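Local coordinates for protein aeromonas extracellular serine protease (Aeromonas sobria, PDB 3WQB) that preferentially cleaves peptide bonds that follow two basic residues, one of them lysine, as a calcium-binding, furin-like extracellular serine protease that attacks host plasma proteins, at residues Asn252-Val257 with Pro433-Leu438; Asn276-Ala281 with Leu364-Ala369; Leu348-Tyr353 with Arg359-Leu364. The protein carries 1 engineered substitution. All coordinates share one frame; numbering follows the deposited sequence.

Contact 1. Residues Asn252-Val257 with Pro433-Leu438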
loop_
_atom_site.group_PDB
_atom_site.type_symbol
_atom_site.label_atom_id
_atom_site.label_comp_id
_atom_site.label_asym_id
_atom_site.label_seq_id
_atom_site.Cartn_x
_atom_site.Cartn_y
_atom_site.Cartn_z
ATOM N N ASN A 252 7.736 -4.979 -0.566
ATOM C CA ASN A 252 8.099 -6.238 0.075
ATOM C C ASN A 252 7.649 -7.497 -0.644
ATOM O O ASN A 252 7.849 -8.597 -0.125
ATOM C CB ASN A 252 7.646 -6.287 1.543
ATOM C CG ASN A 252 6.154 -6.489 1.693
ATOM O OD1 ASN A 252 5.405 -6.466 0.721
ATOM N ND2 ASN A 252 5.718 -6.694 2.927
ATOM N N PHE A 253 7.054 -7.335 -1.825
ATOM C CA PHE A 253 6.541 -8.443 -2.650
ATOM C C PHE A 253 5.286 -9.110 -2.099
ATOM O O PHE A 253 4.345 -9.327 -2.842
ATOM C CB PHE A 253 7.619 -9.489 -2.959
ATOM C CG PHE A 253 7.118 -10.646 -3.775
ATOM C CD1 PHE A 253 6.806 -10.474 -5.124
ATOM C CD2 PHE A 253 6.947 -11.910 -3.197
ATOM C CE1 PHE A 253 6.353 -11.540 -5.891
ATOM C CE2 PHE A 253 6.482 -12.976 -3.956
ATOM C CZ PHE A 253 6.194 -12.792 -5.304
ATOM N N TRP A 254 5.284 -9.437 -0.809
ATOM C CA TRP A 254 4.135 -10.114 -0.187
ATOM C C TRP A 254 2.887 -9.245 -0.252
ATOM O O TRP A 254 1.776 -9.770 -0.381
ATOM C CB TRP A 254 4.452 -10.531 1.255
ATOM C CG TRP A 254 5.805 -11.168 1.322
ATOM C CD1 TRP A 254 6.914 -10.668 1.936
ATOM C CD2 TRP A 254 6.224 -12.370 0.648
ATOM N NE1 TRP A 254 7.991 -11.508 1.728
ATOM C CE2 TRP A 254 7.595 -12.552 0.932
ATOM C CE3 TRP A 254 5.563 -13.322 -0.152
ATOM C CZ2 TRP A 254 8.327 -13.647 0.437
ATOM C CZ3 TRP A 254 6.291 -14.422 -0.629
ATOM C CH2 TRP A 254 7.653 -14.564 -0.337
ATOM N N ASN A 255 3.059 -7.920 -0.210
ATOM C CA ASN A 255 1.944 -7.009 -0.404
ATOM C C ASN A 255 1.573 -6.906 -1.868
ATOM O O ASN A 255 2.439 -6.624 -2.712
ATOM C CB ASN A 255 2.316 -5.618 0.099
ATOM C CG ASN A 255 2.175 -5.481 1.584
ATOM O OD1 ASN A 255 1.284 -6.083 2.180
ATOM N ND2 ASN A 255 3.042 -4.672 2.202
ATOM N N LEU A 256 0.293 -7.140 -2.160
ATOM C CA LEU A 256 -0.275 -6.827 -3.461
ATOM C C LEU A 256 -0.744 -5.374 -3.374
ATOM O O LEU A 256 -1.741 -5.080 -2.702
ATOM C CB LEU A 256 -1.447 -7.772 -3.763
ATOM C CG LEU A 256 -1.988 -7.816 -5.200
ATOM C CD1 LEU A 256 -2.921 -8.998 -5.392
ATOM C CD2 LEU A 256 -2.705 -6.517 -5.550
ATOM N N VAL A 257 -0.015 -4.479 -4.031
ATOM C CA VAL A 257 -0.253 -3.037 -3.902
ATOM C C VAL A 257 -1.221 -2.554 -4.979
ATOM O O VAL A 257 -1.061 -2.886 -6.156
ATOM C CB VAL A 257 1.066 -2.241 -3.929
ATOM C CG1 VAL A 257 0.803 -0.772 -3.670
ATOM C CG2 VAL A 257 2.043 -2.761 -2.874
ATOM N N PRO A 433 4.812 -23.291 -10.590
ATOM C CA PRO A 433 5.814 -23.990 -9.775
ATOM C C PRO A 433 6.218 -23.150 -8.554
ATOM O O PRO A 433 5.818 -21.986 -8.460
ATOM C CB PRO A 433 7.002 -24.168 -10.729
ATOM C CG PRO A 433 6.601 -23.602 -12.044
ATOM C CD PRO A 433 5.347 -22.830 -11.881
ATOM N N PRO A 434 6.993 -23.719 -7.614
ATOM C CA PRO A 434 7.313 -22.986 -6.387
ATOM C C PRO A 434 8.071 -21.681 -6.635
ATOM O O PRO A 434 8.817 -21.554 -7.610
ATOM C CB PRO A 434 8.173 -23.984 -5.598
ATOM C CG PRO A 434 7.697 -25.307 -6.071
ATOM C CD PRO A 434 7.488 -25.109 -7.539
ATOM N N LEU A 435 7.852 -20.714 -5.756
ATOM C CA LEU A 435 8.577 -19.453 -5.817
ATOM C C LEU A 435 10.067 -19.684 -5.572
ATOM O O LEU A 435 10.452 -20.398 -4.636
ATOM C CB LEU A 435 8.044 -18.488 -4.752
ATOM C CG LEU A 435 8.693 -17.088 -4.744
ATOM C CD1 LEU A 435 8.333 -16.273 -5.976
ATOM C CD2 LEU A 435 8.305 -16.335 -3.484
ATOM N N VAL A 436 10.889 -19.081 -6.427
ATOM C CA VAL A 436 12.326 -19.019 -6.240
ATOM C C VAL A 436 12.682 -17.563 -5.979
ATOM O O VAL A 436 12.327 -16.663 -6.752
ATOM C CB VAL A 436 13.072 -19.514 -7.500
ATOM C CG1 VAL A 436 14.576 -19.312 -7.352
ATOM C CG2 VAL A 436 12.756 -20.983 -7.765
ATOM N N GLN A 437 13.366 -17.334 -4.866
ATOM C CA GLN A 437 13.883 -16.016 -4.528
ATOM C C GLN A 437 15.396 -16.071 -4.692
ATOM O O GLN A 437 16.108 -16.655 -3.854
ATOM C CB GLN A 437 13.504 -15.660 -3.091
ATOM C CG GLN A 437 12.008 -15.659 -2.857
ATOM C CD GLN A 437 11.653 -15.422 -1.416
ATOM O OE1 GLN A 437 11.906 -14.345 -0.883
ATOM N NE2 GLN A 437 11.064 -16.424 -0.774
ATOM N N LEU A 438 15.890 -15.490 -5.782
ATOM C CA LEU A 438 17.317 -15.544 -6.050
ATOM C C LEU A 438 18.069 -14.752 -4.990
ATOM O O LEU A 438 17.551 -13.769 -4.463
ATOM C CB LEU A 438 17.652 -15.021 -7.452
ATOM C CG LEU A 438 17.168 -15.836 -8.652
ATOM C CD1 LEU A 438 17.638 -15.196 -9.943
ATOM C CD2 LEU A 438 17.655 -17.281 -8.583
#
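The apolar part of this contact turns on one methyl group: L435 CD2 lies 3.7 Å from W254 CH2 and 3.9 Å from F253 CE2, so a single branch serves both rings, approaching each obliquely. The other branch, L435 CD1, reaches only F253, at 4.1 Å from CZ. The phenylalanine and leucine chains run antiparallel where they pass. The CB of F253 points toward 433-438, and CG anti to the backbone N (chi1 179°) carries the ring on to L435. The two rings also meet each other: F253 CD2 sits 3.6 Å above the indole plane, offset toward its rim, while W254 CZ3 lies at the phenyl edge.

Residues 252-257 lead into strand 255-261 of the parallel subtilisin sheet, and 433-438 into the first P-domain strand, so these side chains join the two domains characteristic of the furin subfamily.

No hydrogen bond crosses between the segments. Q437 meets the indole by van der Waals contact, its amide plane 78° from the ring; NE2 lies at the ring edge, 3.9 Å from W254 CH2, and is hydrogen-bonded to E201 of helix 191-205. Within 252-257, an Asx motif shapes the turn: N255 N donates to N252 OD1 over 2.9 Å.

Contact 2. Residues Asn276-Ala281 with Leu364-Ala369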
loop_
_atom_site.group_PDB
_atom_site.type_symbol
_atom_site.label_atom_id
_atom_site.label_comp_id
_atom_site.label_asym_id
_atom_site.label_seq_id
_atom_site.Cartn_x
_atom_site.Cartn_y
_atom_site.Cartn_z
ATOM N N ASN A 276 5.509 -0.601 -8.659
ATOM C CA ASN A 276 5.073 -1.649 -7.735
ATOM C C ASN A 276 3.570 -1.814 -7.600
ATOM O O ASN A 276 3.128 -2.672 -6.855
ATOM C CB ASN A 276 5.695 -1.454 -6.354
ATOM C CG ASN A 276 5.325 -0.139 -5.720
ATOM O OD1 ASN A 276 5.211 0.884 -6.397
ATOM N ND2 ASN A 276 5.185 -0.146 -4.401
ATOM N N ILE A 277 2.789 -1.036 -8.342
ATOM C CA ILE A 277 1.340 -1.275 -8.431
ATOM C C ILE A 277 1.131 -2.611 -9.137
ATOM O O ILE A 277 1.762 -2.881 -10.162
ATOM C CB ILE A 277 0.621 -0.141 -9.199
ATOM C CG1 ILE A 277 0.836 1.213 -8.507
ATOM C CG2 ILE A 277 -0.876 -0.437 -9.364
ATOM C CD1 ILE A 277 0.367 1.288 -7.042
ATOM N N PHE A 278 0.263 -3.452 -8.583
ATOM C CA PHE A 278 -0.068 -4.722 -9.214
ATOM C C PHE A 278 -1.371 -4.632 -10.006
ATOM O O PHE A 278 -1.453 -5.126 -11.137
ATOM C CB PHE A 278 -0.138 -5.848 -8.174
ATOM C CG PHE A 278 -0.121 -7.227 -8.776
ATOM C CD1 PHE A 278 1.083 -7.806 -9.145
ATOM C CD2 PHE A 278 -1.304 -7.930 -9.002
ATOM C CE1 PHE A 278 1.115 -9.073 -9.722
ATOM C CE2 PHE A 278 -1.278 -9.208 -9.577
ATOM C CZ PHE A 278 -0.065 -9.763 -9.946
ATOM N N LEU A 279 -2.380 -3.984 -9.421
ATOM C CA LEU A 279 -3.699 -3.848 -10.031
ATOM C C LEU A 279 -4.310 -2.499 -9.672
ATOM O O LEU A 279 -3.955 -1.881 -8.649
ATOM C CB LEU A 279 -4.643 -4.959 -9.539
ATOM C CG LEU A 279 -4.364 -6.397 -9.948
ATOM C CD1 LEU A 279 -5.082 -7.327 -9.012
ATOM C CD2 LEU A 279 -4.772 -6.630 -11.400
ATOM N N SER A 280 -5.251 -2.079 -10.511
ATOM C CA SER A 280 -6.171 -0.990 -10.220
ATOM C C SER A 280 -7.494 -1.575 -9.732
ATOM O O SER A 280 -7.985 -2.576 -10.268
ATOM C CB SER A 280 -6.416 -0.193 -11.502
ATOM O OG SER A 280 -7.361 0.859 -11.323
ATOM N N ALA A 281 -8.078 -0.959 -8.711
ATOM C CA ALA A 281 -9.410 -1.334 -8.281
ATOM C C ALA A 281 -10.199 -0.097 -7.910
ATOM O O ALA A 281 -9.649 0.993 -7.816
ATOM C CB ALA A 281 -9.341 -2.364 -7.134
ATOM N N LEU A 364 -3.747 -15.054 -12.270
ATOM C CA LEU A 364 -5.063 -14.982 -12.891
ATOM C C LEU A 364 -5.600 -13.554 -12.931
ATOM O O LEU A 364 -6.132 -13.140 -13.948
ATOM C CB LEU A 364 -6.040 -15.912 -12.168
ATOM C CG LEU A 364 -5.704 -17.385 -12.396
ATOM C CD1 LEU A 364 -6.321 -18.247 -11.320
ATOM C CD2 LEU A 364 -6.153 -17.829 -13.774
ATOM N N LEU A 365 -5.464 -12.818 -11.829
ATOM C CA LEU A 365 -5.869 -11.418 -11.793
ATOM C C LEU A 365 -5.092 -10.570 -12.792
ATOM O O LEU A 365 -5.669 -9.727 -13.486
ATOM C CB LEU A 365 -5.716 -10.867 -10.373
ATOM C CG LEU A 365 -6.782 -11.335 -9.377
ATOM C CD1 LEU A 365 -6.333 -11.123 -7.943
ATOM C CD2 LEU A 365 -8.115 -10.646 -9.640
ATOM N N ALA A 366 -3.777 -10.779 -12.856
ATOM C CA ALA A 366 -2.943 -10.021 -13.795
ATOM C C ALA A 366 -3.321 -10.294 -15.248
ATOM O O ALA A 366 -3.466 -9.359 -16.029
ATOM C CB ALA A 366 -1.474 -10.285 -13.564
ATOM N N ARG A 367 -3.514 -11.566 -15.592
ATOM C CA ARG A 367 -3.728 -11.932 -16.992
ATOM C C ARG A 367 -5.144 -11.640 -17.464
ATOM O O ARG A 367 -5.408 -11.636 -18.662
ATOM C CB ARG A 367 -3.378 -13.397 -17.237
ATOM C CG ARG A 367 -1.893 -13.673 -17.093
ATOM C CD ARG A 367 -1.614 -15.137 -17.381
ATOM N NE ARG A 367 -0.354 -15.627 -16.818
ATOM C CZ ARG A 367 0.856 -15.388 -17.319
ATOM N NH1 ARG A 367 1.011 -14.628 -18.398
ATOM N NH2 ARG A 367 1.924 -15.907 -16.721
ATOM N N SER A 368 -6.053 -11.401 -16.521
ATOM C CA SER A 368 -7.442 -11.101 -16.865
ATOM C C SER A 368 -7.812 -9.619 -16.720
ATOM O O SER A 368 -8.927 -9.226 -17.054
ATOM C CB SER A 368 -8.388 -11.953 -16.022
ATOM O OG SER A 368 -8.274 -11.641 -14.642
ATOM N N ALA A 369 -6.898 -8.810 -16.192
ATOM C CA ALA A 369 -7.197 -7.400 -15.914
ATOM C C ALA A 369 -7.454 -6.586 -17.185
ATOM O O ALA A 369 -6.923 -6.887 -18.259
ATOM C CB ALA A 369 -6.081 -6.788 -15.075
#
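L279 projects from strand 277-282, an outermost strand of the parallel subtilisin sheet, against helix 358-368, which packs on this part of the alpha/beta fold. Its CB starts out toward the helix, and chi1 of -68° swings the fork at CG to the side of the backbone N, opposite the carbonyl carbon. The two methyls have different partners. CD1 takes the L365 side: it lies 3.8 Å from L365 CB and 4.1 Å from L365 CD1, and the two leucine side chains cross at about a right angle. CD2 spans L365 and A369, lying 3.8 Å from the carbonyl O of L365 and 3.9 Å from A369 CB.

CD1 has a further neighbour within its own strand, since it sits in plane at the edge of the F278 ring. The F278 ring reaches the next helix residue, A366, obliquely, with F278 CZ 3.9 Å from A366 CB; F414 packs edge-to-face with F278. M346 and L349 of helix 335-352 also touch L365. No hydrogen bond crosses between the two segments, and the contact is van der Waals packing, apolar apart from the one methyl resting on a carbonyl oxygen. Within 364-369, S368 OG donates to L364 O over 2.7 Å.

Contact 3. Residues Leu348-Tyr353 with Arg359-Leu364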
loop_
_atom_site.group_PDB
_atom_site.type_symbol
_atom_site.label_atom_id
_atom_site.label_comp_id
_atom_site.label_asym_id
_atom_site.label_seq_id
_atom_site.Cartn_x
_atom_site.Cartn_y
_atom_site.Cartn_z
ATOM N N LEU A 348 -13.560 -13.801 -3.656
ATOM C CA LEU A 348 -14.398 -14.458 -4.661
ATOM C C LEU A 348 -13.618 -15.583 -5.346
ATOM O O LEU A 348 -14.083 -16.726 -5.436
ATOM C CB LEU A 348 -14.922 -13.455 -5.698
ATOM C CG LEU A 348 -15.930 -12.429 -5.170
ATOM C CD1 LEU A 348 -16.399 -11.504 -6.280
ATOM C CD2 LEU A 348 -17.121 -13.122 -4.527
ATOM N N LEU A 349 -12.415 -15.266 -5.805
ATOM C CA LEU A 349 -11.611 -16.250 -6.504
ATOM C C LEU A 349 -11.271 -17.426 -5.608
ATOM O O LEU A 349 -11.372 -18.579 -6.022
ATOM C CB LEU A 349 -10.334 -15.615 -7.047
ATOM C CG LEU A 349 -10.513 -14.506 -8.076
ATOM C CD1 LEU A 349 -9.162 -14.053 -8.539
ATOM C CD2 LEU A 349 -11.372 -14.924 -9.245
ATOM N N MET A 350 -10.862 -17.129 -4.380
ATOM C CA MET A 350 -10.537 -18.176 -3.426
ATOM C C MET A 350 -11.732 -19.070 -3.139
ATOM O O MET A 350 -11.578 -20.279 -2.982
ATOM C CB MET A 350 -10.007 -17.580 -2.125
ATOM C CG MET A 350 -8.632 -16.962 -2.245
ATOM S SD MET A 350 -8.199 -16.161 -0.696
ATOM C CE MET A 350 -6.458 -15.839 -0.992
ATOM N N SER A 351 -12.925 -18.495 -3.065
ATOM C CA SER A 351 -14.107 -19.307 -2.771
ATOM C C SER A 351 -14.460 -20.237 -3.927
ATOM O O SER A 351 -14.949 -21.343 -3.696
ATOM C CB SER A 351 -15.305 -18.449 -2.362
ATOM O OG SER A 351 -15.870 -17.726 -3.447
ATOM N N ALA A 352 -14.198 -19.788 -5.156
ATOM C CA ALA A 352 -14.471 -20.567 -6.370
ATOM C C ALA A 352 -13.428 -21.657 -6.596
ATOM O O ALA A 352 -13.749 -22.736 -7.110
ATOM C CB ALA A 352 -14.532 -19.657 -7.575
ATOM N N TYR A 353 -12.186 -21.368 -6.208
ATOM C CA TYR A 353 -11.049 -22.246 -6.466
ATOM C C TYR A 353 -10.154 -22.282 -5.238
ATOM O O TYR A 353 -9.079 -21.677 -5.222
ATOM C CB TYR A 353 -10.290 -21.789 -7.724
ATOM C CG TYR A 353 -11.117 -21.994 -8.970
ATOM C CD1 TYR A 353 -11.195 -23.247 -9.574
ATOM C CD2 TYR A 353 -11.882 -20.949 -9.499
ATOM C CE1 TYR A 353 -11.987 -23.453 -10.687
ATOM C CE2 TYR A 353 -12.681 -21.140 -10.622
ATOM C CZ TYR A 353 -12.721 -22.391 -11.210
ATOM O OH TYR A 353 -13.516 -22.591 -12.308
ATOM N N ARG A 359 0.074 -16.902 -5.395
ATOM C CA ARG A 359 0.738 -16.607 -6.656
ATOM C C ARG A 359 -0.104 -17.004 -7.868
ATOM O O ARG A 359 -0.101 -16.304 -8.876
ATOM C CB ARG A 359 2.126 -17.228 -6.718
ATOM C CG ARG A 359 3.128 -16.493 -5.844
ATOM C CD ARG A 359 4.384 -17.312 -5.591
ATOM N NE ARG A 359 5.059 -17.677 -6.831
ATOM C CZ ARG A 359 5.161 -18.911 -7.320
ATOM N NH1 ARG A 359 4.623 -19.957 -6.690
ATOM N NH2 ARG A 359 5.804 -19.092 -8.466
ATOM N N ASP A 360 -0.845 -18.109 -7.765
ATOM C CA ASP A 360 -1.776 -18.490 -8.825
ATOM C C ASP A 360 -2.862 -17.438 -9.003
ATOM O O ASP A 360 -3.199 -17.079 -10.131
ATOM C CB ASP A 360 -2.434 -19.844 -8.528
ATOM C CG ASP A 360 -1.489 -21.000 -8.684
ATOM O OD1 ASP A 360 -0.732 -21.021 -9.668
ATOM O OD2 ASP A 360 -1.544 -21.899 -7.818
ATOM N N LEU A 361 -3.418 -16.964 -7.887
ATOM C CA LEU A 361 -4.476 -15.963 -7.945
ATOM C C LEU A 361 -3.975 -14.635 -8.513
ATOM O O LEU A 361 -4.665 -13.995 -9.310
ATOM C CB LEU A 361 -5.110 -15.787 -6.567
ATOM C CG LEU A 361 -5.739 -17.070 -6.020
ATOM C CD1 LEU A 361 -5.914 -16.959 -4.520
ATOM C CD2 LEU A 361 -7.042 -17.396 -6.705
ATOM N N ARG A 362 -2.765 -14.241 -8.116
ATOM C CA ARG A 362 -2.118 -13.073 -8.718
ATOM C C ARG A 362 -1.967 -13.219 -10.231
ATOM O O ARG A 362 -2.219 -12.263 -10.976
ATOM C CB ARG A 362 -0.745 -12.824 -8.110
ATOM C CG ARG A 362 -0.752 -12.243 -6.718
ATOM C CD ARG A 362 0.633 -11.715 -6.413
ATOM N NE ARG A 362 0.690 -11.168 -5.066
ATOM C CZ ARG A 362 1.777 -10.659 -4.495
ATOM N NH1 ARG A 362 2.935 -10.607 -5.153
ATOM N NH2 ARG A 362 1.702 -10.213 -3.249
ATOM N N ASP A 363 -1.549 -14.406 -10.674
ATOM C CA ASP A 363 -1.361 -14.673 -12.095
ATOM C C ASP A 363 -2.680 -14.509 -12.847
ATOM O O ASP A 363 -2.737 -13.887 -13.912
ATOM C CB ASP A 363 -0.812 -16.089 -12.292
ATOM C CG ASP A 363 -0.407 -16.366 -13.725
ATOM O OD1 ASP A 363 0.546 -15.717 -14.216
ATOM O OD2 ASP A 363 -1.034 -17.246 -14.352
ATOM N N LEU A 364 -3.747 -15.054 -12.270
ATOM C CA LEU A 364 -5.063 -14.982 -12.891
ATOM C C LEU A 364 -5.600 -13.554 -12.931
ATOM O O LEU A 364 -6.132 -13.140 -13.948
ATOM C CB LEU A 364 -6.040 -15.912 -12.168
ATOM C CG LEU A 364 -5.704 -17.385 -12.396
ATOM C CD1 LEU A 364 -6.321 -18.247 -11.320
ATOM C CD2 LEU A 364 -6.153 -17.829 -13.774
#
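L361 inserts its forked end between L349 and M350, and this packing joins two consecutive helices, 335-352 and 358-368, across the short connection that turns the chain in the subtilisin domain. The backbones come closest at L349 and L361, whose CA atoms are 7.3 Å apart, and the CB atoms of both residues point toward the opposite helix. The two methyls of L361 divide the work. CD2 meets the root of L349, 3.8 Å from its CB, so the closest approach is to the base of that side chain. CD1 goes to M350.

M350 and L361 are turned at about a right angle to one another. The methionine chain is extended beyond CG (chi2 175°, chi3 169°), which lays it across the leucine end, and L361 CD1 consequently touches it at two places: 3.5 Å from M350 CG and 3.7 Å from M350 CE, with SD lying between these atoms along the chain. The shorter approach is close for two carbon atoms and indicates snug packing at this point.

No hydrogen bond runs between the two segments, which meet through apolar groups. On the other side of helix 358-368, R362 directs its CB away from helix 335-352; its guanidinium makes a cation-pi contact with F253 and a hydrogen bond to that residue's carbonyl. R359 forms a salt bridge with E473, so one helix faces helix 335-352 with a leucine and the P-domain with an arginine. L423 of helix 419-426 packs on L349.

Near the end of helix 335-352, S351 OG also pairs with G69 N, and L348 O accepts from both A352 N at 3.1 Å and S351 OG at 2.9 Å, the hydroxyl tilted 25° from the carbonyl plane.

How the contacts relate
Helix 358-368 ties contacts 2 and 3 together: they share L364, their centres are 12 Å apart, and the helix meets strand 277-282 in contact 2 and helix 335-352 in contact 3. Contact 1 lies 15 Å from each, centre to centre. Its strand 255-261 neighbours strand 277-282 in the parallel sheet, joined where F278 N approaches V257 O at 2.8 Å. The same helix reaches both segments of contact 1, through R362 NH2 to F253 O and R359 NH2 to P433 O. Along the chain, contact 1 encloses contact 2, which encloses contact 3. Contacts 2 and 3 are internal to the subtilisin domain, while contact 1 links that domain to the P-domain.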